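Local structure of small heat shock protein hsp20 family (Sulfolobus solfataricus, 4RZK) at residues R7-D12 with R54-E59; I20-E25 with I60-E65; P27-E32 with I47-E52. The protein is a small heat shock protein that probably binds unfolded proteins under stress, and is represented here by its alpha-crystallin domain. All blocks are in the same frame, centred on the assembly; numbering follows the deposited sequence.

Contact 1. Residues R7-D12 with R54-E59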
loop_
_atom_site.group_PDB
_atom_site.type_symbol
_atom_site.label_atom_id
_atom_site.label_comp_id
_atom_site.label_asym_id
_atom_site.label_seq_id
_atom_site.Cartn_x
_atom_site.Cartn_y
_atom_site.Cartn_z
ATOM N N ARG A 7 -0.031 12.238 -4.299
ATOM C CA ARG A 7 -1.194 11.615 -3.693
ATOM C C ARG A 7 -1.143 11.744 -2.193
ATOM O O ARG A 7 -0.084 11.838 -1.622
ATOM C CB ARG A 7 -1.245 10.134 -4.052
ATOM C CG ARG A 7 -1.690 9.835 -5.464
ATOM C CD ARG A 7 -1.278 8.440 -5.854
ATOM N NE ARG A 7 -1.918 7.445 -5.015
ATOM C CZ ARG A 7 -1.754 6.144 -5.161
ATOM N NH1 ARG A 7 -0.983 5.691 -6.119
ATOM N NH2 ARG A 7 -2.364 5.306 -4.358
ATOM N N GLU A 8 -2.292 11.709 -1.552
ATOM C CA GLU A 8 -2.316 11.764 -0.115
ATOM C C GLU A 8 -2.558 10.370 0.396
ATOM O O GLU A 8 -3.562 9.763 0.099
ATOM C CB GLU A 8 -3.422 12.688 0.341
ATOM C CG GLU A 8 -3.646 12.701 1.827
ATOM C CD GLU A 8 -4.559 13.819 2.235
ATOM O OE1 GLU A 8 -5.674 13.549 2.693
ATOM O OE2 GLU A 8 -4.160 14.974 2.079
ATOM N N PRO A 9 -1.611 9.877 1.173
ATOM C CA PRO A 9 -1.607 8.502 1.647
ATOM C C PRO A 9 -2.680 8.228 2.667
ATOM O O PRO A 9 -3.061 9.123 3.390
ATOM C CB PRO A 9 -0.235 8.373 2.302
ATOM C CG PRO A 9 0.212 9.757 2.564
ATOM C CD PRO A 9 -0.340 10.550 1.442
ATOM N N LEU A 10 -3.168 7.000 2.719
ATOM C CA LEU A 10 -4.080 6.636 3.769
ATOM C C LEU A 10 -3.283 6.621 5.048
ATOM O O LEU A 10 -2.246 5.997 5.125
ATOM C CB LEU A 10 -4.644 5.251 3.520
ATOM C CG LEU A 10 -5.405 4.979 2.230
ATOM C CD1 LEU A 10 -5.941 3.567 2.264
ATOM C CD2 LEU A 10 -6.545 5.957 2.037
ATOM N N ALA A 11 -3.789 7.305 6.058
ATOM C CA ALA A 11 -3.093 7.420 7.317
ATOM C C ALA A 11 -4.053 7.267 8.469
ATOM O O ALA A 11 -5.147 7.787 8.432
ATOM C CB ALA A 11 -2.399 8.761 7.394
ATOM N N ASP A 12 -3.638 6.563 9.504
ATOM C CA ASP A 12 -4.424 6.499 10.711
ATOM C C ASP A 12 -3.552 6.858 11.880
ATOM O O ASP A 12 -2.498 6.291 12.052
ATOM C CB ASP A 12 -4.983 5.104 10.903
ATOM C CG ASP A 12 -6.092 5.068 11.909
ATOM O OD1 ASP A 12 -6.314 4.000 12.501
ATOM O OD2 ASP A 12 -6.742 6.106 12.110
ATOM N N ARG A 54 5.151 6.463 -8.149
ATOM C CA ARG A 54 4.248 7.023 -7.157
ATOM C C ARG A 54 4.893 8.030 -6.221
ATOM O O ARG A 54 5.983 7.807 -5.741
ATOM C CB ARG A 54 3.601 5.892 -6.365
ATOM C CG ARG A 54 2.359 5.351 -7.035
ATOM C CD ARG A 54 2.003 3.970 -6.551
ATOM N NE ARG A 54 2.582 2.944 -7.395
ATOM C CZ ARG A 54 1.886 2.201 -8.232
ATOM N NH1 ARG A 54 2.486 1.290 -8.966
ATOM N NH2 ARG A 54 0.587 2.375 -8.334
ATOM N N GLN A 55 4.216 9.142 -5.970
ATOM C CA GLN A 55 4.707 10.118 -5.013
ATOM C C GLN A 55 3.650 10.538 -3.982
ATOM O O GLN A 55 2.527 10.802 -4.346
ATOM C CB GLN A 55 5.323 11.321 -5.738
ATOM C CG GLN A 55 4.597 11.793 -6.990
ATOM C CD GLN A 55 4.887 10.957 -8.211
ATOM O OE1 GLN A 55 6.028 10.688 -8.534
ATOM N NE2 GLN A 55 3.842 10.546 -8.897
ATOM N N TYR A 56 4.012 10.571 -2.705
ATOM C CA TYR A 56 3.064 10.909 -1.653
ATOM C C TYR A 56 3.562 12.022 -0.762
ATOM O O TYR A 56 4.737 12.113 -0.489
ATOM C CB TYR A 56 2.774 9.716 -0.752
ATOM C CG TYR A 56 2.494 8.399 -1.419
ATOM C CD1 TYR A 56 1.216 7.896 -1.474
ATOM C CD2 TYR A 56 3.510 7.637 -1.943
ATOM C CE1 TYR A 56 0.955 6.684 -2.062
ATOM C CE2 TYR A 56 3.254 6.425 -2.528
ATOM C CZ TYR A 56 1.974 5.958 -2.585
ATOM O OH TYR A 56 1.709 4.747 -3.164
ATOM N N TYR A 57 2.643 12.865 -0.318
ATOM C CA TYR A 57 2.895 13.820 0.742
ATOM C C TYR A 57 1.706 13.850 1.674
ATOM O O TYR A 57 0.582 13.904 1.229
ATOM C CB TYR A 57 3.157 15.203 0.159
ATOM C CG TYR A 57 3.306 16.306 1.167
ATOM C CD1 TYR A 57 4.551 16.719 1.595
ATOM C CD2 TYR A 57 2.204 16.953 1.673
ATOM C CE1 TYR A 57 4.688 17.739 2.512
ATOM C CE2 TYR A 57 2.334 17.966 2.589
ATOM C CZ TYR A 57 3.576 18.352 3.002
ATOM O OH TYR A 57 3.688 19.359 3.911
ATOM N N LYS A 58 1.952 13.813 2.973
ATOM C CA LYS A 58 0.883 13.963 3.942
ATOM C C LYS A 58 1.333 14.789 5.122
ATOM O O LYS A 58 2.472 14.720 5.527
ATOM C CB LYS A 58 0.403 12.607 4.431
ATOM C CG LYS A 58 -0.635 12.680 5.527
ATOM C CD LYS A 58 -2.027 12.829 4.959
ATOM C CE LYS A 58 -3.054 12.129 5.819
ATOM N NZ LYS A 58 -4.364 12.814 5.768
ATOM N N GLU A 59 0.429 15.572 5.681
ATOM C CA GLU A 59 0.724 16.269 6.909
ATOM C C GLU A 59 -0.378 16.018 7.909
ATOM O O GLU A 59 -1.548 16.065 7.576
ATOM C CB GLU A 59 0.984 17.747 6.663
ATOM C CG GLU A 59 -0.187 18.676 6.866
ATOM C CD GLU A 59 0.151 20.085 6.443
ATOM O OE1 GLU A 59 -0.733 20.955 6.496
ATOM O OE2 GLU A 59 1.307 20.315 6.049
#
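Arg-7 pairs with Tyr-56 in a parallel beta bridge: its N donates to Gln-55 O at 2.9 Å, and its O accepts Tyr-57 N at 3.2 Å. The more buried packing lies beside this bridge, round Pro-9, whose ring crosses the root of Lys-58: Pro-9 CG lies 3.4 Å from Lys-58 CB and Pro-9 CD 3.9 Å from Tyr-56 CB. The Arg-7 and Tyr-56 side chains run alongside each other; CE1 of the tyrosine ring stands 4.1 Å above the centre of the guanidinium plane, but the two planes are 50° apart, so they do not stack. Beyond Pro-9 the backbone turns from 55-61 to pair with 19-25 in the other layer, though Ala-11 CB still meets Lys-58 CE at 3.8 Å. The looser, solvent-facing side belongs to Glu-8, whose extended side chain meets the bent Lys-58 chain in a weak salt bridge, OE1 to NZ 3.4 Å. At the other end Arg-7 NH1 and Arg-54 NH2 lie 4.3 Å apart, and both arginines form salt bridges to Glu-25 of the second subunit. The contact thus sets two arginines on one carboxylate, charge pairing that ties strand 6-16 and the start of 55-61 to the second subunit and probably helps hold the dimer together.

Contact 2. Residues I20-E25 with I60-E65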
loop_
_atom_site.group_PDB
_atom_site.type_symbol
_atom_site.label_atom_id
_atom_site.label_comp_id
_atom_site.label_asym_id
_atom_site.label_seq_id
_atom_site.Cartn_x
_atom_site.Cartn_y
_atom_site.Cartn_z
ATOM N N ILE A 20 2.359 8.081 20.663
ATOM C CA ILE A 20 1.411 8.262 19.585
ATOM C C ILE A 20 1.938 7.470 18.404
ATOM O O ILE A 20 3.085 7.601 18.030
ATOM C CB ILE A 20 1.293 9.722 19.151
ATOM C CG1 ILE A 20 0.446 10.511 20.133
ATOM C CG2 ILE A 20 0.652 9.803 17.783
ATOM C CD1 ILE A 20 0.095 11.890 19.635
ATOM N N LYS A 21 1.102 6.640 17.815
ATOM C CA LYS A 21 1.554 5.835 16.713
ATOM C C LYS A 21 0.871 6.343 15.483
ATOM O O LYS A 21 -0.339 6.455 15.456
ATOM C CB LYS A 21 1.251 4.353 16.940
ATOM C CG LYS A 21 2.068 3.715 18.052
ATOM C CD LYS A 21 1.701 2.253 18.239
ATOM C CE LYS A 21 2.533 1.609 19.335
ATOM N NZ LYS A 21 2.167 0.182 19.546
ATOM N N VAL A 22 1.633 6.607 14.432
ATOM C CA VAL A 22 1.044 7.026 13.169
ATOM C C VAL A 22 1.307 6.005 12.081
ATOM O O VAL A 22 2.425 5.587 11.885
ATOM C CB VAL A 22 1.566 8.393 12.720
ATOM C CG1 VAL A 22 1.014 8.739 11.352
ATOM C CG2 VAL A 22 1.179 9.453 13.724
ATOM N N VAL A 23 0.261 5.607 11.378
ATOM C CA VAL A 23 0.382 4.597 10.346
ATOM C C VAL A 23 0.047 5.158 8.978
ATOM O O VAL A 23 -0.984 5.765 8.802
ATOM C CB VAL A 23 -0.556 3.425 10.623
ATOM C CG1 VAL A 23 -0.645 2.524 9.417
ATOM C CG2 VAL A 23 -0.082 2.652 11.830
ATOM N N ALA A 24 0.937 4.949 8.020
ATOM C CA ALA A 24 0.748 5.439 6.671
ATOM C C ALA A 24 0.982 4.389 5.611
ATOM O O ALA A 24 1.955 3.670 5.662
ATOM C CB ALA A 24 1.658 6.633 6.425
ATOM N N GLU A 25 0.114 4.354 4.619
ATOM C CA GLU A 25 0.313 3.462 3.516
ATOM C C GLU A 25 0.883 4.226 2.377
ATOM O O GLU A 25 0.278 5.140 1.861
ATOM C CB GLU A 25 -0.997 2.927 3.053
ATOM C CG GLU A 25 -1.766 2.214 4.107
ATOM C CD GLU A 25 -2.838 1.408 3.473
ATOM O OE1 GLU A 25 -3.078 1.581 2.276
ATOM O OE2 GLU A 25 -3.437 0.577 4.164
ATOM N N ILE A 60 0.012 15.704 9.131
ATOM C CA ILE A 60 -0.927 15.318 10.155
ATOM C C ILE A 60 -0.840 16.225 11.345
ATOM O O ILE A 60 0.239 16.493 11.839
ATOM C CB ILE A 60 -0.622 13.920 10.678
ATOM C CG1 ILE A 60 -1.024 12.863 9.658
ATOM C CG2 ILE A 60 -1.341 13.702 11.990
ATOM C CD1 ILE A 60 0.152 12.119 9.083
ATOM N N ASP A 61 -1.986 16.673 11.827
ATOM C CA ASP A 61 -2.022 17.449 13.040
ATOM C C ASP A 61 -2.186 16.463 14.162
ATOM O O ASP A 61 -3.166 15.751 14.229
ATOM C CB ASP A 61 -3.205 18.405 13.020
ATOM C CG ASP A 61 -3.213 19.289 11.801
ATOM O OD1 ASP A 61 -2.459 20.277 11.774
ATOM O OD2 ASP A 61 -3.975 19.000 10.863
ATOM N N LEU A 62 -1.210 16.426 15.047
ATOM C CA LEU A 62 -1.200 15.500 16.157
ATOM C C LEU A 62 -2.079 15.929 17.316
ATOM O O LEU A 62 -2.260 17.106 17.558
ATOM C CB LEU A 62 0.230 15.275 16.615
ATOM C CG LEU A 62 1.140 14.733 15.522
ATOM C CD1 LEU A 62 2.596 14.941 15.878
ATOM C CD2 LEU A 62 0.852 13.268 15.281
ATOM N N PRO A 63 -2.612 14.956 18.037
ATOM C CA PRO A 63 -3.429 15.213 19.219
ATOM C C PRO A 63 -2.637 15.904 20.313
ATOM O O PRO A 63 -3.201 16.692 21.046
ATOM C CB PRO A 63 -3.868 13.819 19.664
ATOM C CG PRO A 63 -3.244 12.856 18.714
ATOM C CD PRO A 63 -2.877 13.625 17.493
ATOM N N ALA A 64 -1.346 15.621 20.409
ATOM C CA ALA A 64 -0.510 16.259 21.413
ATOM C C ALA A 64 0.866 16.590 20.878
ATOM O O ALA A 64 1.344 15.952 19.959
ATOM C CB ALA A 64 -0.390 15.373 22.635
ATOM N N GLU A 65 1.521 17.570 21.479
ATOM C CA GLU A 65 2.853 17.940 21.048
ATOM C C GLU A 65 3.757 16.749 21.269
ATOM O O GLU A 65 3.560 15.989 22.192
ATOM C CB GLU A 65 3.359 19.147 21.836
ATOM C CG GLU A 65 2.557 20.420 21.630
ATOM C CD GLU A 65 3.371 21.674 21.900
ATOM O OE1 GLU A 65 4.457 21.564 22.504
ATOM O OE2 GLU A 65 2.930 22.776 21.511
#
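Ile-20 and Pro-63 meet tip to tip at the outer end of a row of apolar side chains. From CB, which only branches, the Ile-20 side chain divides: methyl CG2 turns to Leu-62, 4.3 Å from its CD2, while CG1 lies anti to the carbonyl carbon (chi1 -77°) and, with chi2 extended at -170°, carries CD1 outward. Ile-20 CD1 stops 3.6 Å from Pro-63 CG and 4.1 Å from Ala-64 N. Two residues on, Val-22 splits its methyls between two partners: CG1 meets Ile-60 CD1 end on at 4.2 Å, and CG2 lies 4.1 Å from Leu-62 CD2, the two side chains crossing at about a right angle. Leu-62 therefore sits between the two beta-branched residues, and Leu-84 of strand 79-85 also touches it. No hydrogen bond joins 20-25 to 60-65, and the nearest CA atoms, those of Ile-20 and Leu-62, are 8.4 Å apart, a spacing of facing layers and not of neighbouring strands. Val-22 pairs by its backbone with Ile-82 of strand 79-85, a neighbour in its own layer. Buried aliphatic side chains meeting from two facing layers form the hydrophobic interior of the immunoglobulin-like beta sandwich of the alpha-crystallin domain.

Contact 3. Residues P27-E32 with I47-E52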
loop_
_atom_site.group_PDB
_atom_site.type_symbol
_atom_site.label_atom_id
_atom_site.label_comp_id
_atom_site.label_asym_id
_atom_site.label_seq_id
_atom_site.Cartn_x
_atom_site.Cartn_y
_atom_site.Cartn_z
ATOM N N PRO A 27 2.491 2.586 -0.695
ATOM C CA PRO A 27 3.087 1.517 -1.490
ATOM C C PRO A 27 3.668 2.009 -2.816
ATOM O O PRO A 27 3.186 2.984 -3.390
ATOM C CB PRO A 27 1.920 0.565 -1.717
ATOM C CG PRO A 27 0.719 1.432 -1.665
ATOM C CD PRO A 27 1.017 2.512 -0.682
ATOM N N GLY A 28 4.705 1.311 -3.273
ATOM C CA GLY A 28 5.391 1.638 -4.495
ATOM C C GLY A 28 6.776 2.102 -4.154
ATOM O O GLY A 28 7.721 1.913 -4.908
ATOM N N VAL A 29 6.897 2.683 -2.977
ATOM C CA VAL A 29 8.068 3.441 -2.615
ATOM C C VAL A 29 9.028 2.630 -1.761
ATOM O O VAL A 29 8.601 1.892 -0.892
ATOM C CB VAL A 29 7.634 4.720 -1.885
ATOM C CG1 VAL A 29 8.807 5.436 -1.312
ATOM C CG2 VAL A 29 6.880 5.619 -2.842
ATOM N N ASN A 30 10.323 2.744 -2.029
ATOM C CA ASN A 30 11.330 2.081 -1.210
ATOM C C ASN A 30 11.550 2.881 0.064
ATOM O O ASN A 30 11.238 4.069 0.102
ATOM C CB ASN A 30 12.652 1.924 -1.965
ATOM C CG ASN A 30 12.547 0.995 -3.146
ATOM O OD1 ASN A 30 12.401 -0.204 -2.979
ATOM N ND2 ASN A 30 12.642 1.543 -4.352
ATOM N N LYS A 31 12.104 2.256 1.100
ATOM C CA LYS A 31 12.158 2.909 2.403
ATOM C C LYS A 31 13.095 4.135 2.436
ATOM O O LYS A 31 12.807 5.127 3.126
ATOM C CB LYS A 31 12.550 1.898 3.497
ATOM C CG LYS A 31 13.990 1.416 3.472
ATOM C CD LYS A 31 14.337 0.754 4.794
ATOM C CE LYS A 31 15.768 0.242 4.836
ATOM N NZ LYS A 31 16.088 -0.253 6.208
ATOM N N GLU A 32 14.191 4.090 1.687
ATOM C CA GLU A 32 15.111 5.226 1.644
ATOM C C GLU A 32 14.479 6.425 0.944
ATOM O O GLU A 32 14.919 7.558 1.124
ATOM C CB GLU A 32 16.431 4.860 0.955
ATOM C CG GLU A 32 16.358 3.740 -0.049
ATOM C CD GLU A 32 16.196 2.391 0.624
ATOM O OE1 GLU A 32 17.135 1.951 1.336
ATOM O OE2 GLU A 32 15.109 1.788 0.470
ATOM N N ILE A 47 5.045 13.681 6.319
ATOM C CA ILE A 47 5.579 12.515 5.620
ATOM C C ILE A 47 5.713 12.700 4.112
ATOM O O ILE A 47 4.766 13.059 3.441
ATOM C CB ILE A 47 4.686 11.291 5.846
ATOM C CG1 ILE A 47 4.679 10.883 7.305
ATOM C CG2 ILE A 47 5.153 10.132 5.000
ATOM C CD1 ILE A 47 3.445 10.114 7.688
ATOM N N THR A 48 6.900 12.431 3.587
ATOM C CA THR A 48 7.169 12.547 2.168
ATOM C C THR A 48 7.684 11.248 1.593
ATOM O O THR A 48 8.680 10.742 2.054
ATOM C CB THR A 48 8.283 13.560 1.938
ATOM O OG1 THR A 48 7.729 14.866 1.826
ATOM C CG2 THR A 48 9.009 13.238 0.682
ATOM N N ALA A 49 7.032 10.726 0.568
ATOM C CA ALA A 49 7.502 9.520 -0.094
ATOM C C ALA A 49 7.599 9.697 -1.593
ATOM O O ALA A 49 6.656 10.124 -2.220
ATOM C CB ALA A 49 6.594 8.359 0.237
ATOM N N LYS A 50 8.750 9.375 -2.165
ATOM C CA LYS A 50 8.977 9.559 -3.595
ATOM C C LYS A 50 9.525 8.340 -4.327
ATOM O O LYS A 50 10.458 7.703 -3.886
ATOM C CB LYS A 50 9.915 10.736 -3.828
ATOM C CG LYS A 50 9.293 11.884 -4.590
ATOM C CD LYS A 50 9.648 13.204 -3.939
ATOM C CE LYS A 50 8.427 14.086 -3.791
ATOM N NZ LYS A 50 8.056 14.704 -5.090
ATOM N N SER A 51 8.945 8.038 -5.469
ATOM C CA SER A 51 9.430 6.973 -6.317
ATOM C C SER A 51 8.957 7.347 -7.701
ATOM O O SER A 51 8.112 8.207 -7.830
ATOM C CB SER A 51 8.880 5.628 -5.868
ATOM O OG SER A 51 7.971 5.112 -6.804
ATOM N N GLU A 52 9.514 6.757 -8.745
ATOM C CA GLU A 52 9.171 7.225 -10.072
ATOM C C GLU A 52 7.706 7.056 -10.393
ATOM O O GLU A 52 7.063 7.955 -10.901
ATOM C CB GLU A 52 9.951 6.428 -11.103
ATOM C CG GLU A 52 11.319 6.980 -11.427
ATOM C CD GLU A 52 11.894 6.347 -12.664
ATOM O OE1 GLU A 52 11.515 6.772 -13.767
ATOM O OE2 GLU A 52 12.710 5.422 -12.531
#
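Val-29 brings its CA within 5.3 Å of Ser-51 CA as the loop passes the end of strand 44-50, with no hydrogen bond between the two segments. Just before it, Gly-28 takes phi 113° and psi -29°, where a side chain would press on the carbonyl O of Pro-27. Val-29 carries most of the contact, and its two methyls divide the work. CG1, anti to the backbone N (chi1 172°), lies 4.0 Å from Ala-49 CB and 3.8 Å from Lys-50 O; CG2 packs 3.6 Å from Ser-51 CB. Gly-28 O and Ser-51 OG come no closer than 3.7 Å, and the hydroxyl instead accepts a weak hydrogen bond from Arg-54 N. Tyr-56 and Ile-34 also touch Val-29, so the valine is buried among three parts of the chain. With an alanine here both methyls would be gone, which would probably open a gap above Ala-49 and Ser-51 and leave the loop less firmly seated. Gly-28 also makes backbone hydrogen bonds to the second subunit, whose Pro-27 packs on Pro-27 of this chain. This loop is the crossover from strand 19-25 in one layer to strand 34-39 in the other of the immunoglobulin-like sandwich of the alpha-crystallin domain.

In the fold
Contact 1 joins strands 6-16 and 55-61, contact 2 packs the facing layers of the sandwich, and contact 3 seats the crossover loop on strand 44-50. Contact 1 joins contact 2 where residues 7-12 change layers: Asp-12 N meets Val-23 O and Leu-10 O meets Glu-25 N, each at 2.9 Å, and the centres are about 13 Å apart. Contact 3 lies about 10 Å from contact 1, centre to centre, tied to it by backbone pairing of Tyr-56 with Ala-49. Contacts 2 and 3, about 19 Å apart between centres and on opposite sides of the chain's centre, still meet through Ile-47, whose CD1 is 4.1 Å from Ile-60 CD1. Contacts 1 and 3, and Glu-25 at the end of 20-25, all reach the second subunit.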